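Local coordinates for unknown protein (Galdieria sulphuraria, PDB 2NYI) that is of unknown function but carries tandem ACT domains, a fold that in many relatives binds amino acids or other small regulatory ligands, at residues Y94-E99 against I170-V175; L124-L129 against F139-R144. All coordinates share one frame; numbering follows the deposited sequence.

Overall arrangement
Both contacts lie in the C-terminal four-stranded antiparallel sheet, ordered 120-130, 137-148, 91-99, 169-174, and their centres are about 11 Å apart. Contact 2 is nested along the chain inside the loop that contact 1 closes: it pairs the neighbouring strands of a hairpin, whereas contact 1 brings the last strand back to the first strand of this domain, 91-99. Strands 137-148 and 91-99 are themselves neighbours, with Leu96 and Val98 bonded through their backbones to Ser143 and Met141, so the two contacts form one continuous sheet. Helices 106-116 and 152-166 pack on it. The outer strand of contact 2 joins a strand of the second subunit, carrying the sheet across the dimer interface.

Contact 1. Residues Y94-E99 against I170-V175; sequences YELYVE and IDLEEV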
ATOM      1  N   TYR A  94       3.047  16.917   1.364  1.00 21.82           N
ATOM      2  CA  TYR A  94       1.913  17.479   2.056  1.00 20.71           C
ATOM      3  C   TYR A  94       0.997  16.333   2.425  1.00 20.91           C
ATOM      4  O   TYR A  94       0.819  15.388   1.646  1.00 21.73           O
ATOM      5  CB  TYR A  94       1.133  18.426   1.142  1.00 20.38           C
ATOM      6  CG  TYR A  94       1.934  19.634   0.697  1.00 19.14           C
ATOM      7  CD1 TYR A  94       1.848  20.831   1.383  1.00 23.57           C
ATOM      8  CD2 TYR A  94       2.775  19.558  -0.402  1.00 18.09           C
ATOM      9  CE1 TYR A  94       2.597  21.948   0.990  1.00 28.67           C
ATOM     10  CE2 TYR A  94       3.567  20.672  -0.790  1.00 18.61           C
ATOM     11  CZ  TYR A  94       3.452  21.855  -0.098  1.00 23.94           C
ATOM     12  OH  TYR A  94       4.196  22.960  -0.499  1.00 23.63           O
ATOM     13  N   GLU A  95       0.407  16.442   3.598  1.00 21.26           N
ATOM     14  CA  GLU A  95      -0.593  15.473   4.035  1.00 22.40           C
ATOM     15  C   GLU A  95      -1.947  16.060   3.652  1.00 22.98           C
ATOM     16  O   GLU A  95      -2.238  17.235   3.932  1.00 22.94           O
ATOM     17  CB  GLU A  95      -0.498  15.229   5.543  1.00 23.93           C
ATOM     18  CG  GLU A  95       0.746  14.436   5.958  1.00 29.72           C
ATOM     19  CD  GLU A  95       0.686  12.953   5.542  1.00 47.79           C
ATOM     20  OE1 GLU A  95      -0.425  12.432   5.262  1.00 48.50           O
ATOM     21  OE2 GLU A  95       1.756  12.301   5.509  1.00 45.83           O
ATOM     22  N   LEU A  96      -2.745  15.244   2.978  1.00 22.54           N
ATOM     23  CA  LEU A  96      -4.050  15.656   2.492  1.00 24.27           C
ATOM     24  C   LEU A  96      -5.107  14.806   3.181  1.00 24.69           C
ATOM     25  O   LEU A  96      -4.984  13.567   3.251  1.00 23.97           O
ATOM     26  CB  LEU A  96      -4.101  15.502   0.963  1.00 25.10           C
ATOM     27  CG  LEU A  96      -5.451  15.619   0.232  1.00 25.46           C
ATOM     28  CD1 LEU A  96      -5.944  17.061   0.232  1.00 24.39           C
ATOM     29  CD2 LEU A  96      -5.283  15.161  -1.187  1.00 26.36           C
ATOM     30  N   TYR A  97      -6.145  15.458   3.698  1.00 23.56           N
ATOM     31  CA  TYR A  97      -7.228  14.736   4.371  1.00 25.29           C
ATOM     32  C   TYR A  97      -8.555  15.259   3.845  1.00 25.60           C
ATOM     33  O   TYR A  97      -8.719  16.471   3.669  1.00 24.70           O
ATOM     34  CB  TYR A  97      -7.177  14.932   5.891  1.00 25.97           C
ATOM     35  CG  TYR A  97      -5.836  14.652   6.523  1.00 37.93           C
ATOM     36  CD1 TYR A  97      -5.448  13.345   6.845  1.00 51.45           C
ATOM     37  CD2 TYR A  97      -4.948  15.694   6.802  1.00 47.97           C
ATOM     38  CE1 TYR A  97      -4.206  13.086   7.429  1.00 52.52           C
ATOM     39  CE2 TYR A  97      -3.711  15.448   7.388  1.00 47.50           C
ATOM     40  CZ  TYR A  97      -3.345  14.144   7.696  1.00 47.13           C
ATOM     41  OH  TYR A  97      -2.114  13.911   8.275  1.00 49.17           O
ATOM     42  N   VAL A  98      -9.470  14.341   3.544  1.00 25.38           N
ATOM     43  CA  VAL A  98     -10.796  14.702   3.037  1.00 25.23           C
ATOM     44  C   VAL A  98     -11.823  13.933   3.860  1.00 25.77           C
ATOM     45  O   VAL A  98     -11.661  12.728   4.086  1.00 24.60           O
ATOM     46  CB  VAL A  98     -10.961  14.312   1.533  1.00 26.21           C
ATOM     47  CG1 VAL A  98     -12.340  14.721   0.994  1.00 26.79           C
ATOM     48  CG2 VAL A  98      -9.810  14.882   0.666  1.00 26.28           C
ATOM     49  N   GLU A  99     -12.876  14.612   4.311  1.00 26.44           N
ATOM     50  CA  GLU A  99     -13.956  13.912   5.006  1.00 27.91           C
ATOM     51  C   GLU A  99     -15.287  14.595   4.720  1.00 26.57           C
ATOM     52  O   GLU A  99     -15.376  15.826   4.757  1.00 26.69           O
ATOM     53  CB  GLU A  99     -13.674  13.874   6.512  1.00 27.28           C
ATOM     54  CG  GLU A  99     -14.718  13.120   7.330  1.00 34.44           C
ATOM     55  CD  GLU A  99     -14.332  12.980   8.788  1.00 31.94           C
ATOM     56  OE1 GLU A  99     -15.188  13.273   9.649  1.00 51.65           O
ATOM     57  OE2 GLU A  99     -13.181  12.574   9.076  1.00 48.73           O
ATOM     58  N   ILE A 170     -11.659  19.552   3.617  1.00 25.38           N
ATOM     59  CA  ILE A 170     -10.335  19.171   3.104  1.00 25.06           C
ATOM     60  C   ILE A 170      -9.234  19.943   3.844  1.00 26.85           C
ATOM     61  O   ILE A 170      -9.318  21.165   4.013  1.00 27.60           O
ATOM     62  CB  ILE A 170     -10.225  19.417   1.566  1.00 24.17           C
ATOM     63  CG1 ILE A 170     -11.258  18.567   0.793  1.00 25.00           C
ATOM     64  CG2 ILE A 170      -8.820  19.098   1.055  1.00 24.20           C
ATOM     65  CD1 ILE A 170     -11.395  18.914  -0.689  1.00 24.05           C
ATOM     66  N   ASP A 171      -8.205  19.228   4.292  1.00 26.39           N
ATOM     67  CA  ASP A 171      -7.059  19.854   4.932  1.00 27.19           C
ATOM     68  C   ASP A 171      -5.835  19.472   4.132  1.00 26.69           C
ATOM     69  O   ASP A 171      -5.721  18.337   3.681  1.00 26.59           O
ATOM     70  CB  ASP A 171      -6.873  19.368   6.368  1.00 27.18           C
ATOM     71  CG  ASP A 171      -8.028  19.762   7.275  1.00 38.78           C
ATOM     72  OD1 ASP A 171      -8.459  20.939   7.226  1.00 41.57           O
ATOM     73  OD2 ASP A 171      -8.499  18.886   8.032  1.00 51.83           O
ATOM     74  N   LEU A 172      -4.937  20.427   3.952  1.00 25.67           N
ATOM     75  CA  LEU A 172      -3.677  20.186   3.256  1.00 26.04           C
ATOM     76  C   LEU A 172      -2.556  20.841   4.068  1.00 26.46           C
ATOM     77  O   LEU A 172      -2.528  22.080   4.236  1.00 26.90           O
ATOM     78  CB  LEU A 172      -3.738  20.743   1.829  1.00 26.38           C
ATOM     79  CG  LEU A 172      -2.547  20.419   0.924  1.00 26.76           C
ATOM     80  CD1 LEU A 172      -2.510  18.944   0.575  1.00 25.79           C
ATOM     81  CD2 LEU A 172      -2.591  21.296  -0.352  1.00 27.87           C
ATOM     82  N   GLU A 173      -1.670  20.009   4.615  1.00 25.99           N
ATOM     83  CA  GLU A 173      -0.648  20.489   5.551  1.00 27.69           C
ATOM     84  C   GLU A 173       0.733  20.020   5.097  1.00 25.82           C
ATOM     85  O   GLU A 173       0.949  18.823   4.898  1.00 23.73           O
ATOM     86  CB  GLU A 173      -0.942  19.988   6.972  1.00 28.57           C
ATOM     87  CG  GLU A 173      -2.280  20.436   7.576  1.00 41.91           C
ATOM     88  CD  GLU A 173      -2.275  21.871   8.111  1.00 58.00           C
ATOM     89  OE1 GLU A 173      -1.409  22.202   8.953  1.00 63.44           O
ATOM     90  OE2 GLU A 173      -3.157  22.661   7.705  1.00 58.53           O
ATOM     91  N   GLU A 174       1.661  20.962   4.938  1.00 25.26           N
ATOM     92  CA  GLU A 174       3.021  20.619   4.538  1.00 23.13           C
ATOM     93  C   GLU A 174       3.715  19.722   5.561  1.00 23.54           C
ATOM     94  O   GLU A 174       3.574  19.923   6.768  1.00 24.35           O
ATOM     95  CB  GLU A 174       3.838  21.880   4.286  1.00 24.00           C
ATOM     96  CG  GLU A 174       5.180  21.576   3.709  1.00 23.42           C
ATOM     97  CD  GLU A 174       5.981  22.834   3.449  1.00 28.14           C
ATOM     98  OE1 GLU A 174       5.745  23.846   4.141  1.00 35.76           O
ATOM     99  OE2 GLU A 174       6.849  22.792   2.568  1.00 27.87           O
ATOM    100  N   VAL A 175       4.436  18.716   5.075  1.00 23.60           N
ATOM    101  CA  VAL A 175       5.243  17.856   5.937  1.00 27.97           C
ATOM    102  C   VAL A 175       6.533  18.602   6.234  1.00 31.28           C
ATOM    103  O   VAL A 175       7.148  19.146   5.316  1.00 31.73           O
ATOM    104  CB  VAL A 175       5.601  16.519   5.255  1.00 27.11           C
ATOM    105  CG1 VAL A 175       6.564  15.718   6.124  1.00 33.53           C
ATOM    106  CG2 VAL A 175       4.330  15.691   4.957  1.00 29.01           C
TER
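Tyr94 to Val98 pair antiparallel with Glu174 to Ile170, the first and last strands of a ferredoxin-like βαββαβ unit, the ACT-domain fold. Four backbone hydrogen bonds hold the register: Glu95 and Glu173 exchange one pair, Tyr97 and Asp171 the other, with Glu95 N to Glu173 O the shortest at 2.8 Å. Between them, CA-H...O contacts fill the non-hydrogen-bonded positions, as from Ile170 CA to Tyr97 O at 3.2 Å.

Apolar contacts gather on the face of Leu96, Val98, Ile170 and Leu172, which helix 152-166 helps to cover through Leu159, Val162 and Val155. Leu96 and Ile170 lie alongside each other, CD1 of Leu96 meeting CG2 of Ile170 at 3.6 Å. Leu172 CD1 touches both Tyr94 CB (3.7 Å) and Leu96 CB (3.8 Å).

With CG anti to the carbonyl carbon (chi1 -63°), the Tyr94 ring reaches across to Glu174 and also stacks with Phe147. An alanine here is likely to leave the aliphatic part of Glu174 without its aromatic neighbour and Phe147 without its stacking partner. On the other face, Glu95 bends at chi2, its carboxylate reaching Arg144 in a salt bridge while CG touches Val175 CG2. Glu174 CB lies 3.5 Å from Tyr94 CE1, with Glu174 CG also near that ring atom.

Contact 2. Residues L124-L129 against F139-R144; sequences LETETL and FRMGSR
Arg140 runs alongside Glu127, and its side chain meets the neighbouring strand at several points. CB rests against Glu127 CG at 3.8 Å. CG stands anti to the carbonyl carbon (chi1 -74°), and the chain stays extended to NE; CD passes Glu127 OE2 at 3.9 Å. NE has a long, weak ion pair with Glu99. Beyond it, CZ lies 3.6 Å from Leu129 CD1, a methyl placed over one face of the guanidinium and offset toward its rim. NH2 lies 3.9 Å from the same Leu129 CD1. NH1 completes a salt bridge to Glu127 OE2 at 2.8 Å, approached at the guanidinium edge, but the N-H...O angle of 126° makes the hydrogen bond weak. The carboxylate and guanidinium planes are 63° apart, so the groups do not meet as a flat two-pronged pair.

Beneath these side chains the backbones form a beta hairpin, the second and third strands, in chain order, of the ferredoxin-like βαββαβ ACT fold. Reciprocal N-H...O bonds join Glu125 with Gly142 and Glu127 with Arg140; Gly142 N to Glu125 O measures 2.9 Å.

The other face mixes apolar side chains with hydroxyls. Phe139 takes Thr126 CB against CE1, with Thr128 CG2 near the plane at the ring edge; Val107 and Ile106 of helix 106-116 also touch this ring. Thr126 CG2 packs on CG of selenomethionine Met141. Thr126 OG1 is hydrogen-bonded to Ser36 OG of the second subunit and Thr128 OG1 to Glu34 O of the same subunit, where the sheet continues. Ser143 OG hydrogen-bonds Glu123 O, while Leu124 CD1 sits 3.8 Å from Met141 CE.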
ATOM      1  N   LEU A 124      -1.947   6.739  -0.382  1.00 20.43           N
ATOM      2  CA  LEU A 124      -3.369   7.049  -0.455  1.00 19.56           C
ATOM      3  C   LEU A 124      -4.154   5.939   0.205  1.00 18.85           C
ATOM      4  O   LEU A 124      -3.882   4.767  -0.026  1.00 19.48           O
ATOM      5  CB  LEU A 124      -3.829   7.212  -1.915  1.00 22.07           C
ATOM      6  CG  LEU A 124      -5.356   7.258  -2.105  1.00 27.29           C
ATOM      7  CD1 LEU A 124      -5.836   8.586  -1.608  1.00 29.11           C
ATOM      8  CD2 LEU A 124      -5.747   7.050  -3.543  1.00 32.80           C
ATOM      9  N   GLU A 125      -5.090   6.309   1.056  1.00 19.91           N
ATOM     10  CA  GLU A 125      -6.147   5.377   1.459  1.00 22.90           C
ATOM     11  C   GLU A 125      -7.477   6.091   1.535  1.00 21.17           C
ATOM     12  O   GLU A 125      -7.554   7.267   1.951  1.00 20.94           O
ATOM     13  CB  GLU A 125      -5.831   4.643   2.774  1.00 24.74           C
ATOM     14  CG  GLU A 125      -5.512   5.502   3.989  1.00 34.47           C
ATOM     15  CD  GLU A 125      -5.078   4.651   5.216  1.00 31.08           C
ATOM     16  OE1 GLU A 125      -5.557   3.494   5.365  1.00 42.94           O
ATOM     17  OE2 GLU A 125      -4.252   5.150   6.018  1.00 55.39           O
ATOM     18  N   THR A 126      -8.521   5.399   1.095  1.00 19.91           N
ATOM     19  CA  THR A 126      -9.876   5.906   1.261  1.00 19.93           C
ATOM     20  C   THR A 126     -10.710   4.807   1.925  1.00 19.59           C
ATOM     21  O   THR A 126     -10.407   3.595   1.807  1.00 18.70           O
ATOM     22  CB  THR A 126     -10.559   6.373  -0.086  1.00 22.44           C
ATOM     23  OG1 THR A 126     -10.912   5.234  -0.865  1.00 23.86           O
ATOM     24  CG2 THR A 126      -9.636   7.274  -0.936  1.00 19.45           C
ATOM     25  N   GLU A 127     -11.738   5.243   2.633  1.00 21.85           N
ATOM     26  CA  GLU A 127     -12.702   4.331   3.253  1.00 24.56           C
ATOM     27  C   GLU A 127     -14.065   4.964   3.223  1.00 22.63           C
ATOM     28  O   GLU A 127     -14.188   6.196   3.143  1.00 21.73           O
ATOM     29  CB  GLU A 127     -12.312   3.982   4.695  1.00 24.48           C
ATOM     30  CG  GLU A 127     -12.217   5.141   5.639  1.00 34.12           C
ATOM     31  CD  GLU A 127     -11.930   4.713   7.081  1.00 31.05           C
ATOM     32  OE1 GLU A 127     -12.063   3.507   7.399  1.00 52.93           O
ATOM     33  OE2 GLU A 127     -11.562   5.595   7.883  1.00 39.91           O
ATOM     34  N   THR A 128     -15.087   4.118   3.272  1.00 23.14           N
ATOM     35  CA  THR A 128     -16.466   4.571   3.462  1.00 24.27           C
ATOM     36  C   THR A 128     -17.053   3.843   4.665  1.00 24.98           C
ATOM     37  O   THR A 128     -16.804   2.648   4.865  1.00 24.90           O
ATOM     38  CB  THR A 128     -17.332   4.313   2.216  1.00 24.52           C
ATOM     39  OG1 THR A 128     -17.139   2.963   1.777  1.00 23.82           O
ATOM     40  CG2 THR A 128     -16.946   5.266   1.095  1.00 27.89           C
ATOM     41  N   LEU A 129     -17.815   4.583   5.469  1.00 24.97           N
ATOM     42  CA  LEU A 129     -18.382   4.065   6.701  1.00 26.39           C
ATOM     43  C   LEU A 129     -19.871   4.435   6.717  1.00 26.43           C
ATOM     44  O   LEU A 129     -20.224   5.599   6.945  1.00 25.58           O
ATOM     45  CB  LEU A 129     -17.633   4.673   7.896  1.00 26.42           C
ATOM     46  CG  LEU A 129     -16.106   4.578   7.775  1.00 30.35           C
ATOM     47  CD1 LEU A 129     -15.388   5.768   8.394  1.00 39.88           C
ATOM     48  CD2 LEU A 129     -15.561   3.239   8.306  1.00 45.75           C
ATOM     49  N   PHE A 139     -17.352   9.347   3.973  1.00 23.17           N
ATOM     50  CA  PHE A 139     -16.185   9.109   3.140  1.00 23.30           C
ATOM     51  C   PHE A 139     -15.002   9.741   3.849  1.00 21.96           C
ATOM     52  O   PHE A 139     -15.095  10.876   4.310  1.00 21.09           O
ATOM     53  CB  PHE A 139     -16.385   9.738   1.761  1.00 22.40           C
ATOM     54  CG  PHE A 139     -15.116   9.820   0.937  1.00 22.87           C
ATOM     55  CD1 PHE A 139     -14.677   8.719   0.196  1.00 24.99           C
ATOM     56  CD2 PHE A 139     -14.365  11.003   0.914  1.00 27.01           C
ATOM     57  CE1 PHE A 139     -13.481   8.789  -0.575  1.00 24.54           C
ATOM     58  CE2 PHE A 139     -13.201  11.097   0.148  1.00 26.78           C
ATOM     59  CZ  PHE A 139     -12.754   9.982  -0.597  1.00 23.78           C
ATOM     60  N   ARG A 140     -13.891   9.005   3.946  1.00 22.29           N
ATOM     61  CA  ARG A 140     -12.649   9.569   4.473  1.00 23.13           C
ATOM     62  C   ARG A 140     -11.510   9.255   3.525  1.00 22.88           C
ATOM     63  O   ARG A 140     -11.434   8.141   3.008  1.00 21.97           O
ATOM     64  CB  ARG A 140     -12.324   8.972   5.841  1.00 25.00           C
ATOM     65  CG  ARG A 140     -13.205   9.484   6.986  1.00 27.90           C
ATOM     66  CD  ARG A 140     -12.431   9.395   8.294  1.00 36.80           C
ATOM     67  NE  ARG A 140     -13.306   9.243   9.454  1.00 51.79           N
ATOM     68  CZ  ARG A 140     -13.344   8.166  10.236  1.00 55.93           C
ATOM     69  NH1 ARG A 140     -12.547   7.127  10.001  1.00 54.00           N
ATOM     70  NH2 ARG A 140     -14.181   8.132  11.263  1.00 59.62           N
HETATM   71  N   MSE A 141     -10.648  10.239   3.291  1.00 23.81           N
HETATM   72  CA  MSE A 141      -9.459  10.024   2.472  1.00 25.70           C
HETATM   73  C   MSE A 141      -8.245  10.582   3.181  1.00 24.46           C
HETATM   74  O   MSE A 141      -8.277  11.679   3.718  1.00 23.67           O
HETATM   75  CB  MSE A 141      -9.622  10.678   1.107  1.00 24.35           C
HETATM   76  CG  MSE A 141      -8.352  10.690   0.307  1.00 26.91           C
HETATM   77 SE   MSE A 141      -8.672  11.446  -1.444  1.00 34.01          SE
HETATM   78  CE  MSE A 141      -7.152  12.116  -1.627  1.00 28.37           C
ATOM     79  N   GLY A 142      -7.169   9.812   3.204  1.00 23.11           N
ATOM     80  CA  GLY A 142      -5.913  10.307   3.756  1.00 23.56           C
ATOM     81  C   GLY A 142      -4.835  10.041   2.731  1.00 24.22           C
ATOM     82  O   GLY A 142      -4.741   8.935   2.186  1.00 24.86           O
ATOM     83  N   SER A 143      -3.993  11.032   2.476  1.00 22.62           N
ATOM     84  CA  SER A 143      -3.064  10.909   1.373  1.00 21.92           C
ATOM     85  C   SER A 143      -1.786  11.709   1.676  1.00 23.38           C
ATOM     86  O   SER A 143      -1.819  12.691   2.433  1.00 25.37           O
ATOM     87  CB  SER A 143      -3.738  11.452   0.107  1.00 23.36           C
ATOM     88  OG  SER A 143      -3.051  11.068  -1.076  1.00 34.40           O
ATOM     89  N   ARG A 144      -0.673  11.261   1.106  1.00 22.52           N
ATOM     90  CA  ARG A 144       0.532  12.082   1.041  1.00 21.60           C
ATOM     91  C   ARG A 144       0.785  12.407  -0.422  1.00 22.94           C
ATOM     92  O   ARG A 144       0.841  11.505  -1.279  1.00 22.65           O
ATOM     93  CB  ARG A 144       1.715  11.341   1.649  1.00 22.45           C
ATOM     94  CG  ARG A 144       2.945  12.199   1.922  1.00 28.84           C
ATOM     95  CD  ARG A 144       3.973  11.288   2.568  1.00 39.01           C
ATOM     96  NE  ARG A 144       5.180  11.960   3.027  1.00 51.34           N
ATOM     97  CZ  ARG A 144       5.491  12.165   4.306  1.00 56.50           C
ATOM     98  NH1 ARG A 144       4.668  11.774   5.273  1.00 54.01           N
ATOM     99  NH2 ARG A 144       6.630  12.773   4.616  1.00 61.13           N
TER